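Local coordinates for protein glucose-6-phosphate isomerase (Plasmodium falciparum, PDB 3QKI) that probably catalyses the reversible conversion of glucose 6-phosphate to fructose 6-phosphate, the second step of glycolysis, at residues Lys144-Tyr149 with Pro323-Phe328; Val319-Leu324 with Arg334-Gly339; Gln433-Gly438 with Asp477-Gly482; Glu493-Ser498 with Thr503-Asn508. All coordinates share one frame; numbering follows the deposited sequence. Where two conformers were deposited one is given.

In the fold
Interactions 1 and 2 share helix 318-328, which packs against both helix 135-154 and helix 330-349, Ile321 touching both; their centres lie about 9 Å apart. Both are buried and almost wholly hydrocarbon. Interactions 3 and 4 lie on the opposite side of the chain's centre, with centres about 16 Å apart, and both reach the second subunit. Interaction 3 is buried too, yet it mixes a CH-pi contact with a water bridge between two helix ends. Interaction 4 is a surface contact in which a lysine meets a methionine and, through water, an asparagine. Gln437 joins the latter two, as its NE2 probably hydrogen-bonds the carbonyl oxygens of His504 and Val506.

Interaction 1 (Lys144-Tyr149 with Pro323-Phe328); sequences KKIEKY and PLSIAF
Tyr149 and Ile326 mark the nearest approach of the backbones of segments 144-149 and 323-328, their CA atoms 8.2 Å apart, and both segments are helical. Side chains do all the touching. Ile326 sends CD1 to the rim of the Tyr149 ring, where it lies in the ring plane 4.0 Å from Tyr149 CE2, so the methyl meets the edge and not the pi face. The two side chains slant across one another. With the ring carbon CG of Tyr149 anti to the backbone N (chi1 -176°), the aromatic group leans out, bringing its CE2 edge nearer the second helix than the direction of its CB would suggest. One turn earlier, Ile146 offers its CG2 branch to Ser325, whose OG is 3.7 Å away and whose CB is 3.8 Å from the same methyl. This is van der Waals contact with a hydroxyl already engaged on its own helix: Ser325 OG lies beside its backbone N (chi1 -68°), and it hydrogen-bonds Ile321 O. The buried polar atom can therefore sit beside a methyl group without lacking a partner. Together the segments bury 128 Å². Helix 318-328, kinked at Pro323, and helix 135-154 both pack on strand 243-248 of the parallel sheet. Ile326 packs on Leu244 and Ile246 of that strand, and Tyr149 touches Leu244 while meeting the ring of Phe303 edge-to-face. Ser325 also packs on Tyr330 and Met333, which belong to helix 330-349.

Interaction 2 (Val319-Leu324 with Arg334-Gly339); sequences VGILPL and RNFLNG
Ile321 meets Leu337 and Phe336 in a buried apolar contact between two helices that follow one another in the chain, 318-328 and 330-349, joined by a tight break at residue 329. The CA atoms nearest across the pair, those of Ile321 and Arg334, are 8.9 Å apart, so the gap between the backbones is bridged by side chains. Ile321 and Leu337 reach toward each other tip to tip. The terminal methyl Ile321 CD1 stands 3.8 Å from Leu337 CD2 and 4.1 Å from Leu337 CG, while the Phe336 ring comes in obliquely, its CD2 4.3 Å from that same Ile321 CD1. One methyl thus serves both partners. In Ile321 the branch CG1 lies beside the backbone N (chi1 -52°), and the second torsion (-55°) swings CD1 toward Leu337. Helix 135-154 closes the cluster from another side: Leu143 touches both Ile321 and Leu337, and Ile146 touches Ile321. Phe336 extends the apolar patch to Val184 of helix 179-197 and, like Leu337, packs on Thr316. Of the 121 Å² buried between the two segments, Ile321 contributes 58 Å², close to half. With carbon against carbon throughout and no polar bond between the segments, the pairing probably rests on van der Waals contact and burial of apolar surface, which leaves its orientation to side-chain shape and not to directional bonds.

Interaction 3 (Gln433-Gly438 with Asp477-Gly482); sequences QLIHQG and DALAIG
Ala478 O is gripped twice: Gly482 N bonds to it at 2.9 Å within its own helix, and a water that also binds His436 donates to it at 2.7 Å. The water lies in the plane of the imidazole, at its edge, 2.8 Å from His436 ND1. The other ring nitrogen, NE2, is hydrogen-bonded to Gln475, so both nitrogens have partners and the rotation of the ring is set from two sides. Its face receives Leu479 in a CH-pi contact, CD2 lying 3.6 Å from the centroid of the His436 ring and 20° off the normal; the two side chains cross at about a right angle. The same methyl also nestles against Ile435, 3.7 Å from its CG2. Ala478 CB adds an oblique touch, 3.8 Å from His436 CE1. Gly553 of the second subunit packs against His436, whose side chain is about 10 Å from that of the substrate-binding His429, at the start of the same helix. The contact joins the C-terminal ends of helices 428-437 and 464-481, whose end segments run 30° from parallel with axes 10.4 Å apart. Both ends rest on strand 443-448, where Val443 touches Ile435 and Leu479.

Interaction 4 (Glu493-Ser498 with Thr503-Asn508); sequences EKNKMS and THKVFN
The flat amide of Asn495 turns its nitrogen toward Lys505, with ND2 of the asparagine 4.3 Å from NZ of the lysine and a water set between the two donors. The water accepts from both, at 2.8 Å from Asn495 ND2 and 2.8 Å from Lys505 NZ. Asn495 was modelled in two conformers, so the bridge is less certain. The second flat group comes from the second subunit, where the indole of Trp552 makes a cation-pi contact with Lys505. Met497 and Lys505 approach tip to tip, both chains extended beyond CG. Met497 SD stands 3.5 Å from Lys505 CE and 3.6 Å from Lys505 NZ, while the methionine methyl CE is 4.0 Å from Lys505 CE. In Met497, CG anti to the backbone N (chi1 -175°) points the chain, and its extended shape carries SD to Lys505. The backbone setting is the end of helix 485-495 followed by a loop that doubles back. Lys496 leaves the helix with positive phi (59°), Met497 N is bonded to Asn492 OD1, and residues 503-505 end a 3-10 segment before strand 513-518. Lys505 packs on Val488 of helix 485-495. Thr106 of the second subunit touches Met497, and next to Lys505 His504 NE2 is hydrogen-bonded to Asn408 OD1 of that subunit.

Interaction 1 (Lys144-Tyr149 with Pro323-Phe328)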
loop_
_atom_site.group_PDB
_atom_site.type_symbol
_atom_site.label_atom_id
_atom_site.label_comp_id
_atom_site.label_asym_id
_atom_site.label_seq_id
_atom_site.Cartn_x
_atom_site.Cartn_y
_atom_site.Cartn_z
ATOM N N LYS A 144 25.880 16.085 -16.151
ATOM C CA LYS A 144 27.279 16.399 -15.833
ATOM C C LYS A 144 27.359 17.182 -14.509
ATOM O O LYS A 144 28.249 16.928 -13.705
ATOM C CB LYS A 144 27.926 17.214 -16.962
ATOM C CG LYS A 144 28.327 16.342 -18.145
ATOM C CD LYS A 144 28.522 17.214 -19.381
ATOM C CE LYS A 144 29.652 16.779 -20.277
ATOM N NZ LYS A 144 29.338 15.529 -21.014
ATOM N N LYS A 145 26.407 18.089 -14.282
ATOM C CA LYS A 145 26.325 18.889 -13.071
ATOM C C LYS A 145 26.048 17.964 -11.858
ATOM O O LYS A 145 26.635 18.161 -10.785
ATOM C CB LYS A 145 25.215 19.944 -13.226
ATOM C CG LYS A 145 25.164 20.972 -12.116
ATOM C CD LYS A 145 24.049 21.949 -12.363
ATOM C CE LYS A 145 23.688 22.759 -11.165
ATOM N NZ LYS A 145 24.772 23.682 -10.791
ATOM N N ILE A 146 25.166 16.965 -12.037
ATOM C CA ILE A 146 24.815 15.993 -10.972
ATOM C C ILE A 146 26.018 15.110 -10.669
ATOM O O ILE A 146 26.336 14.904 -9.489
ATOM C CB ILE A 146 23.562 15.141 -11.331
ATOM C CG1 ILE A 146 22.293 16.020 -11.377
ATOM C CG2 ILE A 146 23.407 13.936 -10.364
ATOM C CD1 ILE A 146 21.087 15.361 -12.044
ATOM N N GLU A 147 26.690 14.595 -11.722
ATOM C CA GLU A 147 27.868 13.739 -11.554
ATOM C C GLU A 147 28.897 14.475 -10.706
ATOM O O GLU A 147 29.355 13.902 -9.709
ATOM C CB GLU A 147 28.435 13.357 -12.923
ATOM C CG GLU A 147 29.713 12.550 -12.862
ATOM C CD GLU A 147 30.219 12.076 -14.211
ATOM O OE1 GLU A 147 31.008 11.106 -14.221
ATOM O OE2 GLU A 147 29.800 12.634 -15.255
ATOM N N LYS A 148 29.206 15.764 -11.061
ATOM C CA LYS A 148 30.175 16.577 -10.340
ATOM C C LYS A 148 29.743 16.843 -8.900
ATOM O O LYS A 148 30.525 16.605 -7.984
ATOM C CB LYS A 148 30.500 17.887 -11.082
ATOM N N TYR A 149 28.502 17.297 -8.694
ATOM C CA TYR A 149 27.985 17.607 -7.369
ATOM C C TYR A 149 27.948 16.374 -6.449
ATOM O O TYR A 149 28.393 16.461 -5.309
ATOM C CB TYR A 149 26.605 18.299 -7.447
ATOM C CG TYR A 149 26.076 18.726 -6.097
ATOM C CD1 TYR A 149 26.481 19.923 -5.515
ATOM C CD2 TYR A 149 25.193 17.918 -5.384
ATOM C CE1 TYR A 149 26.013 20.314 -4.260
ATOM C CE2 TYR A 149 24.729 18.289 -4.122
ATOM C CZ TYR A 149 25.138 19.491 -3.564
ATOM O OH TYR A 149 24.689 19.856 -2.316
ATOM N N PRO A 323 19.217 12.951 -5.981
ATOM C CA PRO A 323 19.332 12.276 -4.679
ATOM C C PRO A 323 19.884 10.855 -4.787
ATOM O O PRO A 323 20.640 10.450 -3.910
ATOM C CB PRO A 323 17.910 12.309 -4.124
ATOM C CG PRO A 323 17.042 12.435 -5.331
ATOM C CD PRO A 323 17.815 13.326 -6.260
ATOM N N LEU A 324 19.573 10.129 -5.873
ATOM C CA LEU A 324 20.069 8.744 -6.006
ATOM C C LEU A 324 21.572 8.657 -6.314
ATOM O O LEU A 324 22.213 7.695 -5.890
ATOM C CB LEU A 324 19.230 7.929 -7.014
ATOM C CG LEU A 324 17.729 7.723 -6.660
ATOM C CD1 LEU A 324 16.905 7.319 -7.920
ATOM C CD2 LEU A 324 17.550 6.736 -5.493
ATOM N N SER A 325 22.130 9.646 -7.049
ATOM C CA SER A 325 23.569 9.708 -7.310
ATOM C C SER A 325 24.293 10.126 -6.014
ATOM O O SER A 325 25.394 9.681 -5.791
ATOM C CB SER A 325 23.883 10.715 -8.414
ATOM O OG SER A 325 23.386 10.272 -9.664
ATOM N N ILE A 326 23.671 10.922 -5.149
ATOM C CA ILE A 326 24.280 11.259 -3.846
ATOM C C ILE A 326 24.341 9.965 -3.002
ATOM O O ILE A 326 25.398 9.608 -2.483
ATOM C CB ILE A 326 23.546 12.407 -3.109
ATOM C CG1 ILE A 326 23.788 13.766 -3.823
ATOM C CG2 ILE A 326 23.969 12.474 -1.603
ATOM C CD1 ILE A 326 22.801 14.871 -3.461
ATOM N N ALA A 327 23.216 9.242 -2.922
ATOM C CA ALA A 327 23.123 8.011 -2.131
ATOM C C ALA A 327 24.010 6.888 -2.637
ATOM O O ALA A 327 24.624 6.178 -1.828
ATOM C CB ALA A 327 21.669 7.541 -2.074
ATOM N N PHE A 328 24.075 6.700 -3.977
ATOM C CA PHE A 328 24.744 5.537 -4.541
ATOM C C PHE A 328 25.947 5.780 -5.454
ATOM O O PHE A 328 26.622 4.814 -5.811
ATOM C CB PHE A 328 23.724 4.680 -5.296
ATOM C CG PHE A 328 22.474 4.335 -4.522
ATOM C CD1 PHE A 328 22.552 3.873 -3.208
ATOM C CD2 PHE A 328 21.222 4.430 -5.116
ATOM C CE1 PHE A 328 21.401 3.539 -2.503
ATOM C CE2 PHE A 328 20.069 4.058 -4.419
ATOM C CZ PHE A 328 20.165 3.607 -3.123
#

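Interaction 2 (Val319-Leu324 with Arg334-Gly339)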
loop_
_atom_site.group_PDB
_atom_site.type_symbol
_atom_site.label_atom_id
_atom_site.label_comp_id
_atom_site.label_asym_id
_atom_site.label_seq_id
_atom_site.Cartn_x
_atom_site.Cartn_y
_atom_site.Cartn_z
ATOM N N VAL A 319 15.197 15.079 -10.765
ATOM C CA VAL A 319 14.247 14.749 -9.671
ATOM C C VAL A 319 14.740 13.520 -8.860
ATOM O O VAL A 319 14.835 13.582 -7.628
ATOM C CB VAL A 319 12.794 14.520 -10.185
ATOM C CG1 VAL A 319 11.905 13.901 -9.089
ATOM C CG2 VAL A 319 12.187 15.818 -10.718
ATOM N N GLY A 320 15.059 12.447 -9.574
ATOM C CA GLY A 320 15.559 11.216 -8.977
ATOM C C GLY A 320 17.057 11.055 -9.116
ATOM O O GLY A 320 17.711 10.608 -8.177
ATOM N N ILE A 321 17.636 11.433 -10.277
ATOM C CA ILE A 321 19.076 11.243 -10.505
ATOM C C ILE A 321 19.956 11.991 -9.501
ATOM O O ILE A 321 20.961 11.449 -9.081
ATOM C CB ILE A 321 19.532 11.368 -11.983
ATOM C CG1 ILE A 321 18.698 10.449 -12.937
ATOM C CG2 ILE A 321 21.049 11.093 -12.142
ATOM C CD1 ILE A 321 18.633 8.842 -12.579
ATOM N N LEU A 322 19.548 13.185 -9.076
ATOM C CA LEU A 322 20.336 13.899 -8.074
ATOM C C LEU A 322 20.350 13.201 -6.691
ATOM O O LEU A 322 21.437 12.794 -6.280
ATOM C CB LEU A 322 19.973 15.381 -7.981
ATOM C CG LEU A 322 20.627 16.136 -6.842
ATOM C CD1 LEU A 322 22.137 16.322 -7.077
ATOM C CD2 LEU A 322 19.933 17.422 -6.617
ATOM N N PRO A 323 19.217 12.951 -5.981
ATOM C CA PRO A 323 19.332 12.276 -4.679
ATOM C C PRO A 323 19.884 10.855 -4.787
ATOM O O PRO A 323 20.640 10.450 -3.910
ATOM C CB PRO A 323 17.910 12.309 -4.124
ATOM C CG PRO A 323 17.042 12.435 -5.331
ATOM C CD PRO A 323 17.815 13.326 -6.260
ATOM N N LEU A 324 19.573 10.129 -5.873
ATOM C CA LEU A 324 20.069 8.744 -6.006
ATOM C C LEU A 324 21.572 8.657 -6.314
ATOM O O LEU A 324 22.213 7.695 -5.890
ATOM C CB LEU A 324 19.230 7.929 -7.014
ATOM C CG LEU A 324 17.729 7.723 -6.660
ATOM C CD1 LEU A 324 16.905 7.319 -7.920
ATOM C CD2 LEU A 324 17.550 6.736 -5.493
ATOM N N ARG A 334 24.199 5.881 -13.740
ATOM C CA ARG A 334 24.422 5.838 -15.181
ATOM C C ARG A 334 23.991 4.452 -15.686
ATOM O O ARG A 334 23.323 4.360 -16.714
ATOM C CB ARG A 334 25.898 6.140 -15.504
ATOM C CG ARG A 334 26.249 6.150 -16.988
ATOM C CD ARG A 334 27.562 6.872 -17.259
ATOM N NE ARG A 334 28.616 6.475 -16.328
ATOM C CZ ARG A 334 29.554 7.290 -15.858
ATOM N NH1 ARG A 334 29.608 8.556 -16.261
ATOM N NH2 ARG A 334 30.467 6.842 -15.013
ATOM N N ASN A 335 24.315 3.378 -14.924
ATOM C CA ASN A 335 23.916 2.016 -15.278
ATOM C C ASN A 335 22.388 1.872 -15.253
ATOM O O ASN A 335 21.844 1.170 -16.105
ATOM C CB ASN A 335 24.542 0.979 -14.343
ATOM C CG ASN A 335 26.000 0.777 -14.637
ATOM O OD1 ASN A 335 26.483 1.036 -15.749
ATOM N ND2 ASN A 335 26.750 0.353 -13.638
ATOM N N PHE A 336 21.714 2.506 -14.255
ATOM C CA PHE A 336 20.250 2.524 -14.131
ATOM C C PHE A 336 19.675 3.176 -15.395
ATOM O O PHE A 336 18.744 2.638 -15.992
ATOM C CB PHE A 336 19.808 3.303 -12.895
ATOM C CG PHE A 336 18.302 3.476 -12.743
ATOM C CD1 PHE A 336 17.526 2.483 -12.152
ATOM C CD2 PHE A 336 17.671 4.647 -13.151
ATOM C CE1 PHE A 336 16.140 2.644 -12.008
ATOM C CE2 PHE A 336 16.289 4.806 -13.000
ATOM C CZ PHE A 336 15.531 3.795 -12.443
ATOM N N LEU A 337 20.261 4.317 -15.818
ATOM C CA LEU A 337 19.833 5.039 -17.034
ATOM C C LEU A 337 19.998 4.198 -18.277
ATOM O O LEU A 337 19.110 4.219 -19.123
ATOM C CB LEU A 337 20.536 6.406 -17.177
ATOM C CG LEU A 337 20.131 7.463 -16.130
ATOM C CD1 LEU A 337 21.064 8.692 -16.194
ATOM C CD2 LEU A 337 18.694 7.899 -16.310
ATOM N N ASN A 338 21.094 3.409 -18.362
ATOM C CA ASN A 338 21.351 2.510 -19.491
ATOM C C ASN A 338 20.278 1.441 -19.578
ATOM O O ASN A 338 19.842 1.107 -20.679
ATOM C CB ASN A 338 22.744 1.860 -19.383
ATOM C CG ASN A 338 23.874 2.841 -19.543
ATOM O OD1 ASN A 338 23.682 4.011 -19.892
ATOM N ND2 ASN A 338 25.088 2.384 -19.277
ATOM N N GLY A 339 19.836 0.946 -18.418
ATOM C CA GLY A 339 18.746 -0.019 -18.332
ATOM C C GLY A 339 17.461 0.552 -18.897
ATOM O O GLY A 339 16.828 -0.082 -19.737
#

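Interaction 3 (Gln433-Gly438 with Asp477-Gly482)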
loop_
_atom_site.group_PDB
_atom_site.type_symbol
_atom_site.label_atom_id
_atom_site.label_comp_id
_atom_site.label_asym_id
_atom_site.label_seq_id
_atom_site.Cartn_x
_atom_site.Cartn_y
_atom_site.Cartn_z
ATOM N N GLN A 433 -6.468 -14.662 0.105
ATOM C CA GLN A 433 -7.726 -15.394 0.298
ATOM C C GLN A 433 -8.731 -14.900 -0.785
ATOM O O GLN A 433 -9.333 -15.715 -1.489
ATOM C CB GLN A 433 -8.276 -15.124 1.713
ATOM C CG GLN A 433 -9.753 -15.437 1.889
ATOM C CD GLN A 433 -10.073 -16.887 1.636
ATOM O OE1 GLN A 433 -9.387 -17.804 2.112
ATOM N NE2 GLN A 433 -11.153 -17.125 0.902
ATOM N N LEU A 434 -8.873 -13.560 -0.923
ATOM C CA LEU A 434 -9.760 -12.914 -1.896
ATOM C C LEU A 434 -9.310 -13.205 -3.341
ATOM O O LEU A 434 -10.144 -13.551 -4.180
ATOM C CB LEU A 434 -9.849 -11.400 -1.626
ATOM C CG LEU A 434 -10.832 -10.599 -2.482
ATOM C CD1 LEU A 434 -11.336 -9.412 -1.769
ATOM C CD2 LEU A 434 -10.166 -10.096 -3.761
ATOM N N ILE A 435 -8.001 -13.113 -3.607
ATOM C CA ILE A 435 -7.425 -13.370 -4.942
ATOM C C ILE A 435 -7.701 -14.811 -5.390
ATOM O O ILE A 435 -7.890 -15.043 -6.588
ATOM C CB ILE A 435 -5.928 -12.937 -5.043
ATOM C CG1 ILE A 435 -5.776 -11.428 -4.702
ATOM C CG2 ILE A 435 -5.325 -13.255 -6.438
ATOM C CD1 ILE A 435 -4.346 -10.786 -4.901
ATOM N N HIS A 436 -7.774 -15.770 -4.439
ATOM C CA HIS A 436 -8.069 -17.169 -4.789
ATOM C C HIS A 436 -9.545 -17.489 -4.805
ATOM O O HIS A 436 -9.965 -18.293 -5.636
ATOM C CB HIS A 436 -7.350 -18.164 -3.859
ATOM C CG HIS A 436 -5.885 -18.279 -4.150
ATOM N ND1 HIS A 436 -5.409 -19.122 -5.160
ATOM C CD2 HIS A 436 -4.840 -17.621 -3.602
ATOM C CE1 HIS A 436 -4.094 -18.968 -5.159
ATOM N NE2 HIS A 436 -3.704 -18.073 -4.250
ATOM N N GLN A 437 -10.328 -16.929 -3.852
ATOM C CA GLN A 437 -11.735 -17.309 -3.695
ATOM C C GLN A 437 -12.799 -16.213 -3.777
ATOM O O GLN A 437 -13.994 -16.518 -3.786
ATOM C CB GLN A 437 -11.933 -18.174 -2.419
ATOM C CG GLN A 437 -11.271 -19.561 -2.497
ATOM C CD GLN A 437 -11.617 -20.403 -1.288
ATOM O OE1 GLN A 437 -11.644 -19.933 -0.146
ATOM N NE2 GLN A 437 -11.889 -21.682 -1.505
ATOM N N GLY A 438 -12.386 -14.965 -3.779
ATOM C CA GLY A 438 -13.318 -13.862 -3.916
ATOM C C GLY A 438 -13.307 -13.381 -5.348
ATOM O O GLY A 438 -13.098 -14.168 -6.284
ATOM N N ASP A 477 0.608 -20.943 -10.486
ATOM C CA ASP A 477 -0.032 -22.196 -10.858
ATOM C C ASP A 477 -1.357 -22.444 -10.120
ATOM O O ASP A 477 -2.310 -22.852 -10.766
ATOM C CB ASP A 477 0.921 -23.377 -10.704
ATOM C CG ASP A 477 2.019 -23.430 -11.762
ATOM O OD1 ASP A 477 1.892 -22.717 -12.804
ATOM O OD2 ASP A 477 3.010 -24.184 -11.554
ATOM N N ALA A 478 -1.429 -22.177 -8.789
ATOM C CA ALA A 478 -2.648 -22.362 -7.993
ATOM C C ALA A 478 -3.790 -21.460 -8.549
ATOM O O ALA A 478 -4.935 -21.905 -8.673
ATOM C CB ALA A 478 -2.386 -22.048 -6.513
ATOM N N LEU A 479 -3.463 -20.215 -8.903
ATOM C CA LEU A 479 -4.437 -19.276 -9.464
ATOM C C LEU A 479 -4.958 -19.775 -10.811
ATOM O O LEU A 479 -6.161 -19.753 -11.043
ATOM C CB LEU A 479 -3.839 -17.864 -9.583
ATOM C CG LEU A 479 -3.728 -17.080 -8.243
ATOM C CD1 LEU A 479 -2.889 -15.814 -8.423
ATOM C CD2 LEU A 479 -5.100 -16.744 -7.683
ATOM N N ALA A 480 -4.059 -20.277 -11.661
ATOM C CA ALA A 480 -4.411 -20.773 -12.993
ATOM C C ALA A 480 -5.243 -22.064 -12.938
ATOM O O ALA A 480 -6.322 -22.097 -13.516
ATOM C CB ALA A 480 -3.152 -20.977 -13.830
ATOM N N ILE A 481 -4.769 -23.091 -12.208
ATOM C CA ILE A 481 -5.369 -24.437 -12.159
ATOM C C ILE A 481 -6.515 -24.679 -11.179
ATOM O O ILE A 481 -7.405 -25.479 -11.462
ATOM C CB ILE A 481 -4.265 -25.559 -12.136
ATOM C CG1 ILE A 481 -3.655 -25.734 -10.726
ATOM C CG2 ILE A 481 -3.168 -25.297 -13.214
ATOM C CD1 ILE A 481 -2.859 -27.028 -10.480
ATOM N N GLY A 482 -6.475 -24.027 -10.023
ATOM C CA GLY A 482 -7.499 -24.219 -9.012
ATOM C C GLY A 482 -7.535 -25.650 -8.494
ATOM O O GLY A 482 -6.541 -26.380 -8.577
HETATM O O HOH W 1 -6.746 -20.710 -7.106
#

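Interaction 4 (Glu493-Ser498 with Thr503-Asn508)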
loop_
_atom_site.group_PDB
_atom_site.type_symbol
_atom_site.label_atom_id
_atom_site.label_comp_id
_atom_site.label_asym_id
_atom_site.label_seq_id
_atom_site.Cartn_x
_atom_site.Cartn_y
_atom_site.Cartn_z
ATOM N N GLU A 493 -11.716 -38.154 1.434
ATOM C CA GLU A 493 -11.811 -39.591 1.715
ATOM C C GLU A 493 -10.981 -39.890 2.969
ATOM O O GLU A 493 -11.360 -40.757 3.750
ATOM C CB GLU A 493 -11.286 -40.430 0.537
ATOM C CG GLU A 493 -12.214 -40.505 -0.661
ATOM C CD GLU A 493 -11.639 -41.139 -1.919
ATOM O OE1 GLU A 493 -10.630 -41.876 -1.823
ATOM O OE2 GLU A 493 -12.208 -40.900 -3.009
ATOM N N LYS A 494 -9.894 -39.120 3.184
ATOM C CA LYS A 494 -9.030 -39.259 4.349
ATOM C C LYS A 494 -9.375 -38.265 5.487
ATOM O O LYS A 494 -9.386 -38.670 6.656
ATOM C CB LYS A 494 -7.559 -39.139 3.932
ATOM C CG LYS A 494 -7.100 -40.296 3.049
ATOM C CD LYS A 494 -5.609 -40.185 2.811
ATOM C CE LYS A 494 -5.013 -41.426 2.202
ATOM N NZ LYS A 494 -3.532 -41.318 2.118
ATOM N N ASN A 495 -9.662 -36.981 5.137
ATOM C CA ASN A 495 -9.972 -35.910 6.095
ATOM C C ASN A 495 -11.289 -36.132 6.817
ATOM O O ASN A 495 -11.400 -35.825 8.006
ATOM C CB ASN A 495 -9.988 -34.538 5.403
ATOM C CG ASN A 495 -8.686 -34.104 4.766
ATOM O OD1 ASN A 495 -7.602 -34.651 5.020
ATOM N ND2 ASN A 495 -8.766 -33.085 3.937
ATOM N N LYS A 496 -12.297 -36.614 6.086
ATOM C CA LYS A 496 -13.626 -36.886 6.621
ATOM C C LYS A 496 -14.318 -35.664 7.241
ATOM O O LYS A 496 -14.977 -35.758 8.271
ATOM C CB LYS A 496 -13.641 -38.156 7.510
ATOM C CG LYS A 496 -13.290 -39.416 6.703
ATOM C CD LYS A 496 -13.258 -40.666 7.544
ATOM C CE LYS A 496 -12.499 -41.794 6.869
ATOM N NZ LYS A 496 -13.183 -42.312 5.645
ATOM N N MET A 497 -14.189 -34.507 6.580
ATOM C CA MET A 497 -14.898 -33.289 6.990
ATOM C C MET A 497 -16.365 -33.552 6.597
ATOM O O MET A 497 -16.628 -34.356 5.690
ATOM C CB MET A 497 -14.337 -32.073 6.207
ATOM C CG MET A 497 -14.919 -30.722 6.631
ATOM S SD MET A 497 -14.503 -29.430 5.423
ATOM C CE MET A 497 -14.699 -27.987 6.407
ATOM N N SER A 498 -17.308 -32.917 7.273
ATOM C CA SER A 498 -18.727 -33.078 6.938
ATOM C C SER A 498 -18.921 -32.723 5.448
ATOM O O SER A 498 -18.459 -31.664 5.009
ATOM C CB SER A 498 -19.597 -32.212 7.839
ATOM O OG SER A 498 -20.891 -32.785 7.908
ATOM N N THR A 503 -17.735 -27.452 -0.484
ATOM C CA THR A 503 -17.855 -26.320 -1.415
ATOM C C THR A 503 -16.911 -25.166 -1.016
ATOM O O THR A 503 -16.329 -24.529 -1.885
ATOM C CB THR A 503 -19.315 -25.849 -1.491
ATOM O OG1 THR A 503 -19.846 -25.712 -0.171
ATOM C CG2 THR A 503 -20.183 -26.769 -2.319
ATOM N N HIS A 504 -16.735 -24.944 0.309
ATOM C CA HIS A 504 -15.851 -23.927 0.895
ATOM C C HIS A 504 -14.373 -24.128 0.526
ATOM O O HIS A 504 -13.590 -23.196 0.612
ATOM C CB HIS A 504 -16.024 -23.933 2.429
ATOM C CG HIS A 504 -17.394 -23.521 2.856
ATOM N ND1 HIS A 504 -17.711 -22.195 3.069
ATOM C CD2 HIS A 504 -18.496 -24.276 3.089
ATOM C CE1 HIS A 504 -18.996 -22.185 3.410
ATOM N NE2 HIS A 504 -19.504 -23.411 3.437
ATOM N N LYS A 505 -14.000 -25.340 0.109
ATOM C CA LYS A 505 -12.623 -25.691 -0.208
ATOM C C LYS A 505 -12.302 -25.734 -1.717
ATOM O O LYS A 505 -11.159 -26.028 -2.097
ATOM C CB LYS A 505 -12.275 -27.022 0.461
ATOM C CG LYS A 505 -12.197 -26.929 1.977
ATOM C CD LYS A 505 -11.603 -28.223 2.515
ATOM C CE LYS A 505 -11.515 -28.221 4.007
ATOM N NZ LYS A 505 -11.009 -29.518 4.528
ATOM N N VAL A 506 -13.291 -25.411 -2.563
ATOM C CA VAL A 506 -13.122 -25.418 -4.021
ATOM C C VAL A 506 -12.375 -24.162 -4.468
ATOM O O VAL A 506 -12.639 -23.073 -3.961
ATOM C CB VAL A 506 -14.507 -25.595 -4.732
ATOM C CG1 VAL A 506 -14.446 -25.309 -6.242
ATOM C CG2 VAL A 506 -15.081 -26.993 -4.465
ATOM N N PHE A 507 -11.456 -24.321 -5.423
ATOM C CA PHE A 507 -10.728 -23.211 -6.038
ATOM C C PHE A 507 -11.079 -23.250 -7.512
ATOM O O PHE A 507 -10.638 -24.151 -8.204
ATOM C CB PHE A 507 -9.210 -23.351 -5.859
ATOM C CG PHE A 507 -8.712 -23.159 -4.455
ATOM C CD1 PHE A 507 -8.008 -22.013 -4.104
ATOM C CD2 PHE A 507 -8.903 -24.151 -3.485
ATOM C CE1 PHE A 507 -7.518 -21.853 -2.808
ATOM C CE2 PHE A 507 -8.438 -23.972 -2.181
ATOM C CZ PHE A 507 -7.730 -22.836 -1.852
ATOM N N ASN A 508 -11.905 -22.312 -7.982
ATOM C CA ASN A 508 -12.338 -22.280 -9.376
ATOM C C ASN A 508 -11.246 -22.121 -10.425
ATOM O O ASN A 508 -11.429 -22.586 -11.551
ATOM C CB ASN A 508 -13.521 -21.334 -9.590
ATOM C CG ASN A 508 -14.727 -21.681 -8.746
ATOM O OD1 ASN A 508 -15.092 -22.845 -8.562
ATOM N ND2 ASN A 508 -15.376 -20.670 -8.208
HETATM O O HOH W 2 -11.345 -32.073 3.482
#